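Local coordinates for protein endoglucanase EG-II (Hypocrea jecorina, PDB 3QR3) that probably cleaves internal beta-1,4-glucosidic bonds of cellulose with the TIM-barrel catalytic domain of a glycoside hydrolase family 5 endoglucanase, at residues V291-G296 with S300-T305; E306-S311 with W315-L320. One frame throughout, in Å; residues are numbered along the deposited sequence.

Contact 1 (291-296 with 300-305) is the more buried of the two and lies at the end of the last barrel strand, its centre about 14 Å from the centre of the chain. Contact 2 (306-311 with 315-320) follows directly in sequence and sits farther out, its centre about 21 Å from that of the chain, with exposed threonines and a serine. Their chemistry differs accordingly: a cis peptide, an indole-phenol bond and one backbone bond in contact 1, against paired backbone bonds, a CH-pi contact, one water that bridges firmly and a second whose link across is weak in contact 2. They meet where Glu-306 N lies 2.9 Å from Gly-294 O, a probable hydrogen bond.

Contact 1 of 2, residues V291-G296 with S300-T305; sequences VGWGAG and STYVLT
Trp-293 and Tyr-302 meet rim to rim where the last strand of the TIM barrel, 287-296, turns a corner and passes into the following loop. Their rings stand nearly perpendicular, with the indole five-membered ring and the phenol ring at 78° and centroids 5.8 Å apart; since neither lies over the other's face, this is not a stack. The bond between them is polar: Trp-293 NE1 donates to Tyr-302 OH at 3.0 Å, and the hydroxyl oxygen lies in the indole plane at its edge. The N-H points somewhat off the oxygen, at 133°, so the bond is bent. Both side chains extend with CG anti to the backbone N (chi1 -177° for Trp-293), which carries the two rings out to meet. Phe-298, in the short connection between the segments, stacks on Tyr-302 and also meets Trp-293. The indole also touches Asn-9 and Ala-11 of strand 5-11 and Pro-63 of strand 59-64.

The peptide joining Trp-293 to Gly-294 is cis. A cis Trp peptide at the end of the eighth strand is a familiar feature of family 5 glycosidases, where the tryptophan commonly lines the substrate cleft; a sulfate ion about 3 Å from the Trp-293 side chain is consistent with a pocket here. The cis bond places the carbonyl of Trp-293 and the N-H of Gly-294 on the same side, both facing Leu-304. Residues 302-305 form a type I beta turn, closed by Thr-305 N to Tyr-302 O, which sets the Leu-304 N over the centre of the phenol face. From this turn Leu-304 O accepts from Gly-294 N at 3.1 Å, the donor tilted out of the carbonyl plane, while Leu-304 CB lies 3.6 Å from Trp-293 O.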
loop_
_atom_site.group_PDB
_atom_site.type_symbol
_atom_site.label_atom_id
_atom_site.label_comp_id
_atom_site.label_asym_id
_atom_site.label_seq_id
_atom_site.Cartn_x
_atom_site.Cartn_y
_atom_site.Cartn_z
ATOM N N VAL A 291 6.261 1.046 4.715
ATOM C CA VAL A 291 5.675 2.241 4.111
ATOM C C VAL A 291 4.782 2.970 5.115
ATOM O O VAL A 291 3.796 2.420 5.590
ATOM C CB VAL A 291 4.840 1.892 2.856
ATOM C CG1 VAL A 291 4.464 3.160 2.093
ATOM C CG2 VAL A 291 5.611 0.935 1.944
ATOM N N GLY A 292 5.124 4.209 5.432
ATOM C CA GLY A 292 4.397 4.960 6.443
ATOM C C GLY A 292 3.065 5.474 5.932
ATOM O O GLY A 292 2.909 5.709 4.733
ATOM N N TRP A 293 2.104 5.627 6.843
ATOM C CA TRP A 293 0.808 6.257 6.550
ATOM C C TRP A 293 0.629 7.479 7.463
ATOM O O TRP A 293 0.670 7.342 8.685
ATOM C CB TRP A 293 -0.343 5.265 6.794
ATOM C CG TRP A 293 -1.709 5.832 6.440
ATOM C CD1 TRP A 293 -2.519 6.588 7.244
ATOM C CD2 TRP A 293 -2.406 5.691 5.190
ATOM N NE1 TRP A 293 -3.671 6.929 6.573
ATOM C CE2 TRP A 293 -3.629 6.393 5.312
ATOM C CE3 TRP A 293 -2.113 5.050 3.980
ATOM C CZ2 TRP A 293 -4.561 6.468 4.270
ATOM C CZ3 TRP A 293 -3.042 5.111 2.951
ATOM C CH2 TRP A 293 -4.252 5.823 3.100
ATOM N N GLY A 294 0.429 8.669 6.893
ATOM C CA GLY A 294 0.311 8.872 5.459
ATOM C C GLY A 294 0.608 10.317 5.081
ATOM O O GLY A 294 0.449 11.232 5.894
ATOM N N ALA A 295 1.066 10.523 3.849
ATOM C CA ALA A 295 1.337 11.866 3.341
ATOM C C ALA A 295 0.445 12.115 2.119
ATOM O O ALA A 295 -0.669 11.593 2.051
ATOM C CB ALA A 295 2.826 12.029 2.996
ATOM N N GLY A 296 0.929 12.885 1.150
ATOM C CA GLY A 296 0.117 13.213 -0.007
ATOM C C GLY A 296 -0.858 14.317 0.384
ATOM O O GLY A 296 -0.436 15.388 0.824
ATOM N N SER A 300 -1.475 19.113 7.968
ATOM C CA SER A 300 -0.876 19.158 9.298
ATOM C C SER A 300 -1.843 18.734 10.407
ATOM O O SER A 300 -1.423 18.481 11.538
ATOM C CB SER A 300 -0.357 20.572 9.598
ATOM O OG SER A 300 -1.423 21.508 9.564
ATOM N N THR A 301 -3.133 18.656 10.091
ATOM C CA THR A 301 -4.136 18.395 11.117
ATOM C C THR A 301 -4.483 16.913 11.232
ATOM O O THR A 301 -5.151 16.488 12.173
ATOM C CB THR A 301 -5.415 19.213 10.866
ATOM O OG1 THR A 301 -6.021 18.792 9.640
ATOM C CG2 THR A 301 -5.077 20.710 10.780
ATOM N N TYR A 302 -4.033 16.123 10.269
ATOM C CA TYR A 302 -4.301 14.698 10.303
ATOM C C TYR A 302 -3.497 14.048 11.426
ATOM O O TYR A 302 -2.296 14.299 11.569
ATOM C CB TYR A 302 -3.947 14.071 8.963
ATOM C CG TYR A 302 -4.160 12.579 8.944
ATOM C CD1 TYR A 302 -5.362 12.025 9.374
ATOM C CD2 TYR A 302 -3.164 11.723 8.488
ATOM C CE1 TYR A 302 -5.559 10.651 9.360
ATOM C CE2 TYR A 302 -3.353 10.350 8.464
ATOM C CZ TYR A 302 -4.548 9.821 8.902
ATOM O OH TYR A 302 -4.741 8.458 8.878
ATOM N N VAL A 303 -4.153 13.208 12.221
ATOM C CA VAL A 303 -3.512 12.622 13.397
ATOM C C VAL A 303 -2.280 11.773 13.066
ATOM O O VAL A 303 -1.330 11.726 13.846
ATOM C CB VAL A 303 -4.498 11.799 14.252
ATOM C CG1 VAL A 303 -5.130 10.685 13.422
ATOM C CG2 VAL A 303 -3.778 11.228 15.481
ATOM N N LEU A 304 -2.281 11.106 11.917
ATOM C CA LEU A 304 -1.102 10.344 11.512
ATOM C C LEU A 304 -0.342 11.006 10.370
ATOM O O LEU A 304 0.250 10.318 9.530
ATOM C CB LEU A 304 -1.468 8.900 11.133
ATOM C CG LEU A 304 -1.088 7.832 12.162
ATOM C CD1 LEU A 304 -1.800 8.079 13.486
ATOM C CD2 LEU A 304 -1.392 6.425 11.635
ATOM N N THR A 305 -0.347 12.336 10.329
ATOM C CA THR A 305 0.248 13.014 9.188
ATOM C C THR A 305 1.752 12.737 9.082
ATOM O O THR A 305 2.474 12.749 10.088
ATOM C CB THR A 305 -0.031 14.543 9.174
ATOM O OG1 THR A 305 0.572 15.118 8.010
ATOM C CG2 THR A 305 0.530 15.233 10.419
#

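Contact 2 of 2, residues E306-S311 with W315-L320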
loop_
_atom_site.group_PDB
_atom_site.type_symbol
_atom_site.label_atom_id
_atom_site.label_comp_id
_atom_site.label_asym_id
_atom_site.label_seq_id
_atom_site.Cartn_x
_atom_site.Cartn_y
_atom_site.Cartn_z
ATOM N N GLU A 306 2.203 12.472 7.858
ATOM C CA GLU A 306 3.622 12.354 7.542
ATOM C C GLU A 306 3.970 13.323 6.419
ATOM O O GLU A 306 5.049 13.248 5.843
ATOM C CB GLU A 306 3.962 10.921 7.122
ATOM C CG GLU A 306 3.703 9.899 8.216
ATOM C CD GLU A 306 4.063 8.491 7.794
ATOM O OE1 GLU A 306 4.499 8.309 6.637
ATOM O OE2 GLU A 306 3.916 7.565 8.619
ATOM N N THR A 307 3.048 14.239 6.117
ATOM C CA THR A 307 3.245 15.195 5.028
ATOM C C THR A 307 4.280 16.235 5.422
ATOM O O THR A 307 4.145 16.884 6.458
ATOM C CB THR A 307 1.938 15.916 4.676
ATOM O OG1 THR A 307 0.922 14.950 4.390
ATOM C CG2 THR A 307 2.118 16.813 3.471
ATOM N N PRO A 308 5.319 16.404 4.595
ATOM C CA PRO A 308 6.318 17.432 4.902
ATOM C C PRO A 308 5.736 18.815 4.623
ATOM O O PRO A 308 4.762 18.934 3.879
ATOM C CB PRO A 308 7.443 17.131 3.911
ATOM C CG PRO A 308 6.767 16.484 2.746
ATOM C CD PRO A 308 5.575 15.731 3.308
ATOM N N THR A 309 6.328 19.844 5.215
ATOM C CA THR A 309 5.888 21.220 4.983
ATOM C C THR A 309 6.859 21.958 4.061
ATOM O O THR A 309 8.069 21.908 4.257
ATOM C CB THR A 309 5.757 21.985 6.309
ATOM O OG1 THR A 309 4.797 21.322 7.144
ATOM C CG2 THR A 309 5.305 23.426 6.065
ATOM N N SER A 310 6.328 22.637 3.049
ATOM C CA SER A 310 7.163 23.429 2.154
ATOM C C SER A 310 7.238 24.875 2.632
ATOM O O SER A 310 6.218 25.500 2.908
ATOM C CB SER A 310 6.631 23.383 0.720
ATOM O OG SER A 310 7.578 23.930 -0.188
ATOM N N SER A 311 8.454 25.400 2.727
ATOM C CA SER A 311 8.665 26.785 3.126
ATOM C C SER A 311 9.831 27.374 2.349
ATOM O O SER A 311 10.989 27.119 2.673
ATOM C CB SER A 311 8.945 26.870 4.624
ATOM N N TRP A 315 11.693 21.871 2.402
ATOM C CA TRP A 315 10.715 21.015 3.057
ATOM C C TRP A 315 11.172 20.678 4.465
ATOM O O TRP A 315 12.363 20.497 4.712
ATOM C CB TRP A 315 10.522 19.720 2.283
ATOM C CG TRP A 315 10.024 19.889 0.890
ATOM C CD1 TRP A 315 10.779 20.101 -0.222
ATOM C CD2 TRP A 315 8.659 19.838 0.450
ATOM N NE1 TRP A 315 9.972 20.190 -1.328
ATOM C CE2 TRP A 315 8.665 20.029 -0.943
ATOM C CE3 TRP A 315 7.436 19.649 1.099
ATOM C CZ2 TRP A 315 7.498 20.035 -1.703
ATOM C CZ3 TRP A 315 6.271 19.651 0.344
ATOM C CH2 TRP A 315 6.312 19.848 -1.044
ATOM N N THR A 316 10.218 20.601 5.384
ATOM C CA THR A 316 10.477 20.125 6.735
ATOM C C THR A 316 9.564 18.936 7.018
ATOM O O THR A 316 8.368 19.004 6.738
ATOM C CB THR A 316 10.211 21.222 7.775
ATOM O OG1 THR A 316 10.859 22.427 7.360
ATOM C CG2 THR A 316 10.747 20.816 9.140
ATOM N N ASP A 317 10.125 17.858 7.568
ATOM C CA ASP A 317 9.364 16.634 7.835
ATOM C C ASP A 317 8.662 16.685 9.177
ATOM O O ASP A 317 9.047 17.456 10.041
ATOM C CB ASP A 317 10.286 15.409 7.806
ATOM C CG ASP A 317 10.668 15.013 6.399
ATOM O OD1 ASP A 317 11.872 14.785 6.151
ATOM O OD2 ASP A 317 9.762 14.946 5.534
ATOM N N THR A 318 7.639 15.852 9.360
ATOM C CA THR A 318 7.028 15.712 10.676
ATOM C C THR A 318 8.035 15.011 11.583
ATOM O O THR A 318 9.022 14.462 11.106
ATOM C CB THR A 318 5.687 14.929 10.620
ATOM O OG1 THR A 318 5.939 13.529 10.430
ATOM C CG2 THR A 318 4.813 15.456 9.493
ATOM N N SER A 319 7.804 15.034 12.887
ATOM C CA SER A 319 8.775 14.459 13.803
ATOM C C SER A 319 8.902 12.929 13.668
ATOM O O SER A 319 10.002 12.376 13.790
ATOM C CB SER A 319 8.483 14.877 15.251
ATOM O OG SER A 319 7.187 14.482 15.652
ATOM N N LEU A 320 7.800 12.243 13.392
ATOM C CA LEU A 320 7.868 10.785 13.269
ATOM C C LEU A 320 8.641 10.380 12.016
ATOM O O LEU A 320 9.458 9.458 12.048
ATOM C CB LEU A 320 6.472 10.148 13.276
ATOM C CG LEU A 320 6.493 8.615 13.375
ATOM C CD1 LEU A 320 6.941 8.175 14.753
ATOM C CD2 LEU A 320 5.134 8.024 13.075
HETATM O O HOH W 1 7.321 14.504 6.721
HETATM O O HOH W 2 5.298 18.681 8.025
#
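With chi1 at -61°, Trp-315 sets its CG beside its own backbone N and swings the indole across to the opposite strand; the chi1 of Ser-310 (-169°) carries its OG to the Trp-315 CE2 side of the ring, while its CB makes the closer contact. That CB sits over one face of the six-membered ring, 3.8 Å from the centroid and 12° off the normal, the geometry of a CH-pi contact. Pro-308 joins the cluster obliquely, its CG 3.6 Å from Trp-315 CE3.

The backbone is a short antiparallel beta hairpin. Thr-309 and Thr-316 form the hydrogen-bonded pair, with Thr-309 N to Thr-316 O at 2.7 Å and Thr-316 N to Thr-309 O at 2.8 Å. Ser-310 and Trp-315 form the adjoining non-hydrogen-bonded pair and project from the opposite face to the two threonines. Thr-309 O also takes a CA-H...O contact from Trp-315 CA.

Beyond the paired strands the bridge is water 1. It donates to Glu-306 O and to Asp-317 OD2 and accepts from Thr-318 N at 3.0 Å, three bonds that tie the two segments together just before the helix. Water 2 sits mainly on 306-311, between Thr-307 O, at 2.6 Å, and Thr-309 OG1, with a weak link to Thr-316 O. Thr-318 occupies the N-cap position, and its CG2 reaches Thr-307 O at 3.4 Å while its OG1 bonds Asn-265.

Helix 44-55 flanks one side of the hairpin: His-50 stacks on Trp-315 and bonds Asp-317 OD2, and Phe-51 touches Pro-308. At the other end the chain enters helix 319-325, whose Leu-320 packs on helix 267-281, and Glu-306 leads back to barrel strand 287-296.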